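Local coordinates for protein reducing-end xylose-releasing exo-oligoxylanase Rex8A (Paenibacillus barcinonensis, PDB 6SUD) that hydrolyses linear and branched xylooligosaccharides, releasing xylose from their reducing ends during xylan breakdown, at residues 68-73 and 266-271; 107-112 and 128-133; 113-116 and 120-123; 173-178 and 183-188. The protein carries 1 engineered substitution. All coordinates share one frame; numbering follows the deposited sequence.

Interaction 1. Residues 68-73 and 266-271; sequences RSEGMS and AYRVAA. With XYP (beta-D-xylopyranose), chain K; XYP (beta-D-xylopyranose), chain J.
E70 OE2 has three close partners. R268 NH1 forms a salt bridge to E70 OE2 at 3.2 Å. O4 of the chain J xylose donates a hydrogen bond to E70 OE2, with 2.8 Å between O4 and OE2. The chain K sugar also comes close, its O3 lying 3.0 Å from E70 OE2. The other carboxylate oxygen, E70 OE1, accepts a bond of 2.7 Å from O3 of the chain J sugar and also has Y360 as a partner. E70 can stand between two sugars because its chain runs extended, with CG anti to the backbone N (chi1 166°). E70 lies in the first turn of helix 69-81, and R268 reaches in from the segment leading into helix 268-280, across the central cleft of the (α/α)6 barrel of family 8 glycosidases, where E70 is the probable proton donor and D265 the probable proton acceptor. Arginine suits position 268 because its long arm bridges the cleft: R268 NH1 reaches O3 of the chain K sugar at 3.3 Å, in the guanidinium plane, while also meeting Y74, and NE is tied to the carbonyl of D265. R68, held by D61 and D66, points NH1 at O3 of the chain J sugar, 3.2 Å away.

Interaction 2. Residues 107-112 and 128-133; sequences KDYFAW and DGEEFF. With XYP (beta-D-xylopyranose), chain K.
E130 and the backbone of F110 make the polar heart of this contact. The amide N of F110 donates to E130 OE2 at 2.7 Å, nearly straight at 168°, approaching on the anti side and tilted out of the carboxylate plane. Glutamate suits the place because its carboxylate can accept the F110 N-H, and the bend at chi2 (69°) turns it off the helix and back to the loop. E130 OE2 also lies at the edge of the F110 ring and against Y109 CB. Water 1 lies between E130 OE1 and F110 O, 2.7 Å from E130 OE1 and 2.8 Å from F110 O.

Apolar packing comes next. F133 lays its CE2 over one face of the F110 ring, 3.5 Å from CG of F110; the ring centroids are 4.2 Å apart and the planes are inclined by 36°.

Sugar contacts involve the ends of both segments: O3 of the chain K xylose donates to D128 OD2 at 2.6 Å, and CZ3 of W112 lies 3.6 Å from the sugar's O5.

The loop 107-112 thus leans on helix 127-144, with F110 also against helices 85-99 and 153-170, F133 against helix 69-81, and W112 joined by a backbone bond to G124, just beyond strand 120-122.

Interaction 3. Residues 113-116 and 120-123; sequences HCKP and RLSP
H113 sets its CG between its own backbone N and carbonyl carbon (chi1 80°), and L121 swings its CG anti to the carbonyl carbon (chi1 -74°); together these turns bring the imidazole and the leucine branches against each other. L121 CB sits over one face of the ring, toward its rim, in a CH-pi contact 3.5 Å from the centroid of the H113 ring. L121 CD1 approaches the same imidazole at H113 CE1, also at 3.5 Å. D66, bonded to H113 ND1, helps to fix the ring's rotation. Histidine suits the place by combining a flat face for the leucine with a polar nitrogen for that aspartate. This is a beta hairpin whose strands are the middle and one outer strand of a three-stranded antiparallel sheet, with 67-68 on the other side. L121 N reaches H113 O in a weak bond of 3.4 Å, and the chain turns a corner at L121. C114 and R120 form a non-hydrogen-bonded pair with CA atoms 4.2 Å apart. The small C114 packs its buried side chain on Y94 and M99 of helix 85-99. At the surface, the aliphatic part of K115 lies across L121, K115 CG being 3.8 Å from L121 CD2, while its ammonium end leads away from 120-123.

Interaction 4. Residues 173-178 and 183-188; sequences GDPMWE and LIKFIP
K185 NZ is held by three hydrogen bonds, one for each of its N-H groups. It donates to P175 O at 2.7 Å, to P188 O at 2.8 Å on a lone pair in the carbonyl plane, and to water 3 at 2.9 Å. That water donates a hydrogen bond to E178 OE1, linking the lysine to a glutamate whose other oxygen is bonded to S180. Lysine suits this spot because its long chain, bent at chi3, passes by W177 O and brings the ammonium to two carbonyls. Two backbone bonds hold the segments in register: K185 N to M176 O at 2.8 Å, and E178 N to L183 O at 2.9 Å. Farther out, I184 lies over one face of the W177 indole, its CG1 3.9 Å from the centroid of the six-membered ring in a CH-pi contact. The indole's NE1 donates to water 2 at 2.9 Å. M176 runs alongside P188, CG to CG 4.1 Å, and its side chain also meets helices 127-144 and 153-170. P188, with no N-H to satisfy, fits against D174 as well. Together the segments form a short, weakly bonded beta hairpin lying against helices 127-144 and 153-170 of the (α/α)6 barrel.

Overall arrangement
Following the chain from the N terminus, segment 68-73 opens the largest loop, which interaction 1 closes only at 266-271, linking helices 69-81 and 268-280 across the substrate cleft through one side-chain pair. Everything else nests inside it. Interaction 2 ties the loop after helix 85-99 to helix 127-144, and within that span interaction 3 closes the small hairpin 113-116/120-123. Interaction 4 follows in series, a second hairpin beyond helix 153-170. Interactions 1 and 2 share the chain K xylose, probably hydrogen-bond through S69 N and W112 O, and have a long, weak ion pair between R268 and D128. A111 packs interaction 2 on interaction 3, while Y109 OH reaches D174 O of interaction 4.

Interaction 1. Residues 68-73 and 266-271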
loop_
_atom_site.group_PDB
_atom_site.type_symbol
_atom_site.label_atom_id
_atom_site.label_comp_id
_atom_site.label_asym_id
_atom_site.label_seq_id
_atom_site.Cartn_x
_atom_site.Cartn_y
_atom_site.Cartn_z
ATOM N N ARG A 68 -4.309 -10.835 7.278
ATOM C CA ARG A 68 -3.261 -9.857 7.674
ATOM C C ARG A 68 -3.861 -8.459 7.659
ATOM O O ARG A 68 -4.729 -8.203 6.807
ATOM C CB ARG A 68 -2.065 -9.992 6.732
ATOM C CG ARG A 68 -1.445 -11.377 6.804
ATOM C CD ARG A 68 -0.260 -11.628 5.911
ATOM N NE ARG A 68 0.328 -12.860 6.400
ATOM C CZ ARG A 68 1.605 -13.186 6.341
ATOM N NH1 ARG A 68 2.474 -12.376 5.756
ATOM N NH2 ARG A 68 2.006 -14.315 6.895
ATOM N N SER A 69 -3.426 -7.587 8.572
ATOM C CA SER A 69 -3.927 -6.198 8.618
ATOM C C SER A 69 -3.573 -5.509 7.294
ATOM O O SER A 69 -4.349 -4.658 6.848
ATOM C CB SER A 69 -3.421 -5.460 9.820
ATOM O OG SER A 69 -2.009 -5.408 9.830
ATOM N N GLU A 70 -2.452 -5.890 6.672
ATOM C CA GLU A 70 -2.082 -5.432 5.304
ATOM C C GLU A 70 -3.270 -5.680 4.354
ATOM O O GLU A 70 -3.752 -4.723 3.706
ATOM C CB GLU A 70 -0.815 -6.176 4.880
ATOM C CG GLU A 70 -0.469 -6.101 3.395
ATOM C CD GLU A 70 0.545 -7.159 2.988
ATOM O OE1 GLU A 70 0.181 -8.361 3.019
ATOM O OE2 GLU A 70 1.729 -6.792 2.719
ATOM N N GLY A 71 -3.704 -6.937 4.242
ATOM C CA GLY A 71 -4.726 -7.335 3.253
ATOM C C GLY A 71 -6.092 -6.758 3.573
ATOM O O GLY A 71 -6.791 -6.348 2.635
ATOM N N MET A 72 -6.457 -6.724 4.851
ATOM C CA MET A 72 -7.740 -6.127 5.315
ATOM C C MET A 72 -7.768 -4.647 4.905
ATOM O O MET A 72 -8.754 -4.206 4.290
ATOM C CB MET A 72 -7.904 -6.269 6.830
ATOM C CG MET A 72 -8.050 -7.704 7.309
ATOM S SD MET A 72 -9.448 -8.610 6.569
ATOM C CE MET A 72 -10.835 -7.674 7.200
ATOM N N SER A 73 -6.722 -3.896 5.253
ATOM C CA SER A 73 -6.603 -2.449 4.942
ATOM C C SER A 73 -6.561 -2.236 3.428
ATOM O O SER A 73 -7.166 -1.265 2.963
ATOM C CB SER A 73 -5.420 -1.829 5.652
ATOM O OG SER A 73 -4.198 -2.301 5.115
ATOM N N ALA A 266 9.605 -4.383 -1.030
ATOM C CA ALA A 266 10.232 -3.226 -1.714
ATOM C C ALA A 266 9.562 -2.946 -3.063
ATOM O O ALA A 266 9.759 -1.835 -3.590
ATOM C CB ALA A 266 11.718 -3.432 -1.866
ATOM N N TYR A 267 8.797 -3.885 -3.624
ATOM C CA TYR A 267 8.106 -3.661 -4.919
ATOM C C TYR A 267 7.205 -2.431 -4.834
ATOM O O TYR A 267 7.103 -1.680 -5.833
ATOM C CB TYR A 267 7.248 -4.864 -5.313
ATOM C CG TYR A 267 8.005 -6.151 -5.461
ATOM C CD1 TYR A 267 9.391 -6.174 -5.485
ATOM C CD2 TYR A 267 7.326 -7.342 -5.651
ATOM C CE1 TYR A 267 10.090 -7.356 -5.642
ATOM C CE2 TYR A 267 8.011 -8.534 -5.803
ATOM C CZ TYR A 267 9.391 -8.542 -5.788
ATOM O OH TYR A 267 10.059 -9.721 -5.958
ATOM N N ARG A 268 6.609 -2.198 -3.661
ATOM C CA ARG A 268 5.566 -1.154 -3.479
ATOM C C ARG A 268 6.204 0.237 -3.524
ATOM O O ARG A 268 5.475 1.178 -3.826
ATOM C CB ARG A 268 4.788 -1.397 -2.186
ATOM C CG ARG A 268 4.093 -2.754 -2.169
ATOM C CD ARG A 268 3.544 -3.021 -0.786
ATOM N NE ARG A 268 4.586 -3.321 0.204
ATOM C CZ ARG A 268 4.340 -3.836 1.412
ATOM N NH1 ARG A 268 3.097 -4.038 1.800
ATOM N NH2 ARG A 268 5.325 -4.126 2.242
ATOM N N VAL A 269 7.517 0.374 -3.303
ATOM C CA VAL A 269 8.152 1.713 -3.336
ATOM C C VAL A 269 7.872 2.398 -4.678
ATOM O O VAL A 269 7.537 3.598 -4.646
ATOM C CB VAL A 269 9.668 1.685 -3.100
ATOM C CG1 VAL A 269 10.221 3.076 -3.330
ATOM C CG2 VAL A 269 10.004 1.131 -1.727
ATOM N N ALA A 270 8.055 1.697 -5.799
ATOM C CA ALA A 270 7.920 2.289 -7.152
ATOM C C ALA A 270 6.482 2.762 -7.329
ATOM O O ALA A 270 6.286 3.807 -7.968
ATOM C CB ALA A 270 8.263 1.307 -8.243
ATOM N N ALA A 271 5.536 2.000 -6.797
ATOM C CA ALA A 271 4.087 2.283 -6.871
ATOM C C ALA A 271 3.775 3.532 -6.036
ATOM O O ALA A 271 3.053 4.388 -6.513
ATOM C CB ALA A 271 3.290 1.103 -6.381
HETATM O O1 XYP K . 4.330 -10.188 5.804
HETATM C C1 XYP K . 3.940 -8.872 6.256
HETATM C C2 XYP K . 4.225 -7.762 5.241
HETATM C C3 XYP K . 3.913 -6.382 5.808
HETATM C C4 XYP K . 2.786 -6.495 6.827
HETATM C C5 XYP K . 1.873 -7.652 6.435
HETATM O O2 XYP K . 5.575 -7.817 4.765
HETATM O O3 XYP K . 3.593 -5.520 4.703
HETATM O O4 XYP K . 3.345 -6.742 8.119
HETATM O O5 XYP K . 2.536 -8.913 6.510
HETATM O O1 XYP J . 4.239 -13.384 0.371
HETATM C C1 XYP J . 4.080 -12.002 0.717
HETATM C C2 XYP J . 3.089 -11.922 1.876
HETATM C C3 XYP J . 2.880 -10.470 2.207
HETATM C C4 XYP J . 4.194 -9.844 2.616
HETATM C C5 XYP J . 5.248 -10.056 1.539
HETATM O O2 XYP J . 1.804 -12.507 1.588
HETATM O O3 XYP J . 1.931 -10.360 3.268
HETATM O O4 XYP J . 3.932 -8.454 2.841
HETATM O O5 XYP J . 5.335 -11.441 1.158
#

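Interaction 2. Residues 107-112 and 128-133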
loop_
_atom_site.group_PDB
_atom_site.type_symbol
_atom_site.label_atom_id
_atom_site.label_comp_id
_atom_site.label_asym_id
_atom_site.label_seq_id
_atom_site.Cartn_x
_atom_site.Cartn_y
_atom_site.Cartn_z
ATOM N N LYS A 107 -3.116 -0.784 22.331
ATOM C CA LYS A 107 -4.499 -0.243 22.324
ATOM C C LYS A 107 -4.737 0.568 21.044
ATOM O O LYS A 107 -3.944 1.489 20.779
ATOM C CB LYS A 107 -4.701 0.660 23.546
ATOM C CG LYS A 107 -6.122 1.172 23.744
ATOM C CD LYS A 107 -6.327 1.870 25.075
ATOM C CE LYS A 107 -5.856 3.308 25.072
ATOM N NZ LYS A 107 -6.861 4.213 24.462
ATOM N N ASP A 108 -5.791 0.232 20.287
ATOM C CA ASP A 108 -6.271 0.968 19.082
ATOM C C ASP A 108 -5.462 0.557 17.844
ATOM O O ASP A 108 -5.920 0.856 16.736
ATOM C CB ASP A 108 -6.257 2.487 19.282
ATOM C CG ASP A 108 -7.102 2.970 20.453
ATOM O OD1 ASP A 108 -8.018 2.228 20.857
ATOM O OD2 ASP A 108 -6.842 4.091 20.943
ATOM N N TYR A 109 -4.304 -0.093 18.017
ATOM C CA TYR A 109 -3.593 -0.803 16.915
ATOM C C TYR A 109 -4.337 -2.100 16.572
ATOM O O TYR A 109 -5.231 -2.541 17.330
ATOM C CB TYR A 109 -2.146 -1.136 17.290
ATOM C CG TYR A 109 -1.200 0.018 17.522
ATOM C CD1 TYR A 109 -1.429 1.289 17.018
ATOM C CD2 TYR A 109 -0.011 -0.198 18.197
ATOM C CE1 TYR A 109 -0.514 2.313 17.204
ATOM C CE2 TYR A 109 0.909 0.813 18.402
ATOM C CZ TYR A 109 0.662 2.073 17.892
ATOM O OH TYR A 109 1.578 3.073 18.082
ATOM N N PHE A 110 -3.961 -2.709 15.444
ATOM C CA PHE A 110 -4.541 -3.975 14.919
ATOM C C PHE A 110 -3.476 -5.066 14.993
ATOM O O PHE A 110 -2.322 -4.792 14.624
ATOM C CB PHE A 110 -5.021 -3.793 13.481
ATOM C CG PHE A 110 -6.068 -2.719 13.338
ATOM C CD1 PHE A 110 -5.709 -1.381 13.300
ATOM C CD2 PHE A 110 -7.414 -3.052 13.300
ATOM C CE1 PHE A 110 -6.677 -0.390 13.196
ATOM C CE2 PHE A 110 -8.380 -2.066 13.188
ATOM C CZ PHE A 110 -8.005 -0.737 13.131
ATOM N N ALA A 111 -3.841 -6.226 15.520
ATOM C CA ALA A 111 -2.990 -7.438 15.525
ATOM C C ALA A 111 -2.656 -7.758 14.064
ATOM O O ALA A 111 -3.568 -7.683 13.230
ATOM C CB ALA A 111 -3.716 -8.571 16.213
ATOM N N TRP A 112 -1.387 -7.964 13.727
ATOM C CA TRP A 112 -0.976 -7.906 12.301
ATOM C C TRP A 112 -1.576 -9.100 11.547
ATOM O O TRP A 112 -1.740 -8.997 10.331
ATOM C CB TRP A 112 0.540 -7.806 12.120
ATOM C CG TRP A 112 1.340 -9.055 12.334
ATOM C CD1 TRP A 112 1.890 -9.475 13.507
ATOM C CD2 TRP A 112 1.772 -10.004 11.336
ATOM N NE1 TRP A 112 2.608 -10.623 13.319
ATOM C CE2 TRP A 112 2.549 -10.976 11.997
ATOM C CE3 TRP A 112 1.552 -10.141 9.962
ATOM C CZ2 TRP A 112 3.118 -12.064 11.333
ATOM C CZ3 TRP A 112 2.112 -11.212 9.303
ATOM C CH2 TRP A 112 2.897 -12.147 9.981
ATOM N N ASP A 128 2.061 -0.491 8.208
ATOM C CA ASP A 128 1.500 -0.265 6.846
ATOM C C ASP A 128 0.008 -0.618 6.856
ATOM O O ASP A 128 -0.748 -0.125 5.969
ATOM C CB ASP A 128 2.237 -1.023 5.741
ATOM C CG ASP A 128 2.303 -2.530 5.906
ATOM O OD1 ASP A 128 2.268 -3.021 7.072
ATOM O OD2 ASP A 128 2.415 -3.211 4.854
ATOM N N GLY A 129 -0.413 -1.455 7.799
ATOM C CA GLY A 129 -1.842 -1.740 8.013
ATOM C C GLY A 129 -2.562 -0.498 8.507
ATOM O O GLY A 129 -3.473 -0.004 7.815
ATOM N N GLU A 130 -2.136 0.017 9.659
ATOM C CA GLU A 130 -2.738 1.206 10.324
ATOM C C GLU A 130 -2.862 2.380 9.340
ATOM O O GLU A 130 -3.942 2.975 9.258
ATOM C CB GLU A 130 -1.925 1.597 11.567
ATOM C CG GLU A 130 -2.306 0.833 12.835
ATOM C CD GLU A 130 -1.977 -0.653 12.898
ATOM O OE1 GLU A 130 -1.459 -1.194 11.916
ATOM O OE2 GLU A 130 -2.200 -1.264 13.943
ATOM N N GLU A 131 -1.823 2.708 8.586
ATOM C CA GLU A 131 -1.871 3.912 7.714
ATOM C C GLU A 131 -2.850 3.706 6.548
ATOM O O GLU A 131 -3.517 4.666 6.172
ATOM C CB GLU A 131 -0.473 4.298 7.253
ATOM C CG GLU A 131 0.189 3.258 6.394
ATOM C CD GLU A 131 1.614 3.632 6.071
ATOM O OE1 GLU A 131 1.960 4.815 6.251
ATOM O OE2 GLU A 131 2.375 2.730 5.685
ATOM N N PHE A 132 -3.002 2.493 6.012
ATOM C CA PHE A 132 -4.038 2.248 4.972
ATOM C C PHE A 132 -5.433 2.248 5.589
ATOM O O PHE A 132 -6.351 2.739 4.925
ATOM C CB PHE A 132 -3.836 0.938 4.215
ATOM C CG PHE A 132 -3.071 1.085 2.926
ATOM C CD1 PHE A 132 -1.690 1.179 2.940
ATOM C CD2 PHE A 132 -3.716 1.054 1.695
ATOM C CE1 PHE A 132 -0.973 1.300 1.759
ATOM C CE2 PHE A 132 -2.995 1.158 0.513
ATOM C CZ PHE A 132 -1.619 1.273 0.549
ATOM N N PHE A 133 -5.615 1.655 6.769
ATOM C CA PHE A 133 -6.940 1.656 7.439
ATOM C C PHE A 133 -7.388 3.112 7.554
ATOM O O PHE A 133 -8.492 3.469 7.117
ATOM C CB PHE A 133 -6.891 1.009 8.824
ATOM C CG PHE A 133 -6.959 -0.498 8.904
ATOM C CD1 PHE A 133 -7.943 -1.220 8.251
ATOM C CD2 PHE A 133 -6.095 -1.191 9.738
ATOM C CE1 PHE A 133 -8.019 -2.595 8.396
ATOM C CE2 PHE A 133 -6.167 -2.576 9.878
ATOM C CZ PHE A 133 -7.146 -3.270 9.210
HETATM O O1 XYP K . 4.330 -10.188 5.804
HETATM C C1 XYP K . 3.940 -8.872 6.256
HETATM C C2 XYP K . 4.225 -7.762 5.241
HETATM C C3 XYP K . 3.913 -6.382 5.808
HETATM C C4 XYP K . 2.786 -6.495 6.827
HETATM C C5 XYP K . 1.873 -7.652 6.435
HETATM O O2 XYP K . 5.575 -7.817 4.765
HETATM O O3 XYP K . 3.593 -5.520 4.703
HETATM O O4 XYP K . 3.345 -6.742 8.119
HETATM O O5 XYP K . 2.536 -8.913 6.510
HETATM O O HOH W 1 -1.459 -3.905 12.123
#

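Interaction 3. Residues 113-116 and 120-123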
loop_
_atom_site.group_PDB
_atom_site.type_symbol
_atom_site.label_atom_id
_atom_site.label_comp_id
_atom_site.label_asym_id
_atom_site.label_seq_id
_atom_site.Cartn_x
_atom_site.Cartn_y
_atom_site.Cartn_z
ATOM N N HIS A 113 -1.893 -10.202 12.221
ATOM C CA HIS A 113 -2.502 -11.358 11.518
ATOM C C HIS A 113 -3.350 -12.186 12.475
ATOM O O HIS A 113 -3.095 -12.167 13.681
ATOM C CB HIS A 113 -1.437 -12.155 10.742
ATOM C CG HIS A 113 -0.613 -13.106 11.544
ATOM N ND1 HIS A 113 -0.208 -14.333 11.047
ATOM C CD2 HIS A 113 -0.076 -13.011 12.778
ATOM C CE1 HIS A 113 0.502 -14.965 11.961
ATOM N NE2 HIS A 113 0.626 -14.161 13.016
ATOM N N CYS A 114 -4.332 -12.884 11.921
ATOM C CA CYS A 114 -5.237 -13.781 12.674
ATOM C C CYS A 114 -5.634 -14.943 11.770
ATOM O O CYS A 114 -5.414 -14.870 10.541
ATOM C CB CYS A 114 -6.463 -13.034 13.195
ATOM S SG CYS A 114 -7.522 -12.316 11.913
ATOM N N LYS A 115 -6.184 -15.990 12.373
ATOM C CA LYS A 115 -6.785 -17.101 11.601
ATOM C C LYS A 115 -8.020 -16.554 10.901
ATOM O O LYS A 115 -8.610 -15.590 11.374
ATOM C CB LYS A 115 -7.174 -18.248 12.528
ATOM C CG LYS A 115 -6.008 -18.906 13.242
ATOM C CD LYS A 115 -6.461 -20.005 14.161
ATOM C CE LYS A 115 -6.924 -21.230 13.410
ATOM N NZ LYS A 115 -7.444 -22.257 14.338
ATOM N N PRO A 116 -8.460 -17.144 9.768
ATOM C CA PRO A 116 -9.686 -16.689 9.110
ATOM C C PRO A 116 -10.920 -16.613 10.031
ATOM O O PRO A 116 -11.756 -15.752 9.794
ATOM C CB PRO A 116 -9.869 -17.704 7.970
ATOM C CG PRO A 116 -8.474 -18.228 7.698
ATOM C CD PRO A 116 -7.786 -18.241 9.046
ATOM N N ARG A 120 -6.695 -14.438 17.069
ATOM C CA ARG A 120 -5.436 -13.668 16.899
ATOM C C ARG A 120 -4.259 -14.645 17.025
ATOM O O ARG A 120 -4.323 -15.540 17.891
ATOM C CB ARG A 120 -5.312 -12.536 17.928
ATOM C CG ARG A 120 -6.212 -11.331 17.691
ATOM C CD ARG A 120 -5.868 -10.262 18.717
ATOM N NE ARG A 120 -6.690 -9.061 18.668
ATOM C CZ ARG A 120 -7.674 -8.769 19.516
ATOM N NH1 ARG A 120 -7.965 -9.583 20.517
ATOM N NH2 ARG A 120 -8.359 -7.646 19.380
ATOM N N LEU A 121 -3.239 -14.468 16.182
ATOM C CA LEU A 121 -2.039 -15.347 16.076
ATOM C C LEU A 121 -0.833 -14.684 16.748
ATOM O O LEU A 121 0.017 -15.397 17.313
ATOM C CB LEU A 121 -1.753 -15.609 14.598
ATOM C CG LEU A 121 -2.716 -16.573 13.916
ATOM C CD1 LEU A 121 -2.580 -16.493 12.406
ATOM C CD2 LEU A 121 -2.497 -17.996 14.415
ATOM N N SER A 122 -0.736 -13.366 16.635
ATOM C CA SER A 122 0.276 -12.525 17.319
ATOM C C SER A 122 -0.375 -11.184 17.628
ATOM O O SER A 122 -1.186 -10.721 16.839
ATOM C CB SER A 122 1.494 -12.391 16.437
ATOM O OG SER A 122 2.339 -11.351 16.875
ATOM N N PRO A 123 -0.121 -10.557 18.794
ATOM C CA PRO A 123 -0.736 -9.263 19.099
ATOM C C PRO A 123 -0.058 -8.053 18.437
ATOM O O PRO A 123 -0.712 -7.028 18.305
ATOM C CB PRO A 123 -0.609 -9.186 20.624
ATOM C CG PRO A 123 0.653 -9.963 20.926
ATOM C CD PRO A 123 0.684 -11.083 19.902
#

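Interaction 4. Residues 173-178 and 183-188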
loop_
_atom_site.group_PDB
_atom_site.type_symbol
_atom_site.label_atom_id
_atom_site.label_comp_id
_atom_site.label_asym_id
_atom_site.label_seq_id
_atom_site.Cartn_x
_atom_site.Cartn_y
_atom_site.Cartn_z
ATOM N N GLY A 173 3.262 1.398 25.840
ATOM C CA GLY A 173 3.425 1.159 24.392
ATOM C C GLY A 173 4.409 2.113 23.731
ATOM O O GLY A 173 5.114 2.870 24.431
ATOM N N ASP A 174 4.469 2.060 22.401
ATOM C CA ASP A 174 5.397 2.870 21.577
ATOM C C ASP A 174 4.656 3.373 20.351
ATOM O O ASP A 174 3.845 2.644 19.786
ATOM C CB ASP A 174 6.611 2.058 21.118
ATOM C CG ASP A 174 7.463 1.523 22.256
ATOM O OD1 ASP A 174 8.213 2.327 22.855
ATOM O OD2 ASP A 174 7.350 0.314 22.547
ATOM N N PRO A 175 4.948 4.606 19.883
ATOM C CA PRO A 175 4.333 5.122 18.664
ATOM C C PRO A 175 4.894 4.412 17.425
ATOM O O PRO A 175 5.927 3.747 17.511
ATOM C CB PRO A 175 4.698 6.609 18.671
ATOM C CG PRO A 175 5.999 6.667 19.450
ATOM C CD PRO A 175 5.899 5.563 20.483
ATOM N N MET A 176 4.196 4.550 16.302
ATOM C CA MET A 176 4.598 3.914 15.023
ATOM C C MET A 176 5.474 4.858 14.208
ATOM O O MET A 176 6.140 4.381 13.267
ATOM C CB MET A 176 3.369 3.500 14.220
ATOM C CG MET A 176 2.841 2.179 14.687
ATOM S SD MET A 176 1.359 1.728 13.794
ATOM C CE MET A 176 1.143 0.092 14.492
ATOM N N TRP A 177 5.515 6.138 14.582
ATOM C CA TRP A 177 6.445 7.128 13.984
ATOM C C TRP A 177 7.521 7.479 15.016
ATOM O O TRP A 177 7.170 7.601 16.204
ATOM C CB TRP A 177 5.683 8.367 13.495
ATOM C CG TRP A 177 5.168 8.224 12.097
ATOM C CD1 TRP A 177 5.693 8.787 10.968
ATOM C CD2 TRP A 177 4.037 7.444 11.669
ATOM N NE1 TRP A 177 4.965 8.407 9.870
ATOM C CE2 TRP A 177 3.940 7.595 10.271
ATOM C CE3 TRP A 177 3.088 6.649 12.326
ATOM C CZ2 TRP A 177 2.949 6.957 9.522
ATOM C CZ3 TRP A 177 2.104 6.031 11.586
ATOM C CH2 TRP A 177 2.042 6.183 10.202
ATOM N N GLU A 178 8.778 7.577 14.581
ATOM C CA GLU A 178 9.881 8.091 15.441
ATOM C C GLU A 178 9.723 9.607 15.516
ATOM O O GLU A 178 9.791 10.277 14.490
ATOM C CB GLU A 178 11.245 7.656 14.904
ATOM C CG GLU A 178 12.429 8.298 15.622
ATOM C CD GLU A 178 12.383 8.297 17.145
ATOM O OE1 GLU A 178 12.169 7.212 17.736
ATOM O OE2 GLU A 178 12.566 9.394 17.744
ATOM N N LEU A 183 9.713 9.706 10.860
ATOM C CA LEU A 183 9.709 8.540 9.928
ATOM C C LEU A 183 8.912 7.380 10.527
ATOM O O LEU A 183 9.072 7.088 11.733
ATOM C CB LEU A 183 11.144 8.101 9.642
ATOM C CG LEU A 183 12.015 9.124 8.923
ATOM C CD1 LEU A 183 13.376 8.518 8.629
ATOM C CD2 LEU A 183 11.350 9.647 7.655
ATOM N N ILE A 184 8.108 6.718 9.688
ATOM C CA ILE A 184 7.376 5.485 10.094
ATOM C C ILE A 184 8.397 4.376 10.382
ATOM O O ILE A 184 9.436 4.303 9.697
ATOM C CB ILE A 184 6.333 5.084 9.033
ATOM C CG1 ILE A 184 5.365 4.043 9.587
ATOM C CG2 ILE A 184 7.002 4.651 7.734
ATOM C CD1 ILE A 184 4.198 3.732 8.676
ATOM N N LYS A 185 8.135 3.579 11.414
ATOM C CA LYS A 185 9.018 2.465 11.839
ATOM C C LYS A 185 8.542 1.149 11.230
ATOM O O LYS A 185 7.386 1.063 10.846
ATOM C CB LYS A 185 9.002 2.315 13.358
ATOM C CG LYS A 185 9.534 3.511 14.110
ATOM C CD LYS A 185 9.548 3.253 15.598
ATOM C CE LYS A 185 8.847 4.325 16.397
ATOM N NZ LYS A 185 8.616 3.883 17.789
ATOM N N PHE A 186 9.391 0.135 11.260
ATOM C CA PHE A 186 9.030 -1.235 10.816
ATOM C C PHE A 186 8.011 -1.836 11.802
ATOM O O PHE A 186 6.941 -2.284 11.378
ATOM C CB PHE A 186 10.283 -2.094 10.656
ATOM C CG PHE A 186 9.981 -3.564 10.645
ATOM C CD1 PHE A 186 9.147 -4.098 9.675
ATOM C CD2 PHE A 186 10.485 -4.399 11.627
ATOM C CE1 PHE A 186 8.852 -5.449 9.666
ATOM C CE2 PHE A 186 10.195 -5.753 11.615
ATOM C CZ PHE A 186 9.367 -6.272 10.645
ATOM N N ILE A 187 8.333 -1.825 13.093
ATOM C CA ILE A 187 7.373 -2.107 14.206
ATOM C C ILE A 187 7.628 -1.073 15.300
ATOM O O ILE A 187 8.673 -0.449 15.309
ATOM C CB ILE A 187 7.473 -3.559 14.725
ATOM C CG1 ILE A 187 8.849 -3.896 15.305
ATOM C CG2 ILE A 187 7.045 -4.534 13.634
ATOM C CD1 ILE A 187 8.928 -5.268 15.957
ATOM N N PRO A 188 6.672 -0.833 16.222
ATOM C CA PRO A 188 6.831 0.231 17.222
ATOM C C PRO A 188 8.120 0.161 18.063
ATOM O O PRO A 188 8.622 1.212 18.462
ATOM C CB PRO A 188 5.588 0.049 18.109
ATOM C CG PRO A 188 4.560 -0.587 17.195
ATOM C CD PRO A 188 5.363 -1.502 16.298
HETATM O O HOH W 2 6.963 8.970 7.851
HETATM O O HOH W 3 9.816 6.233 18.994
#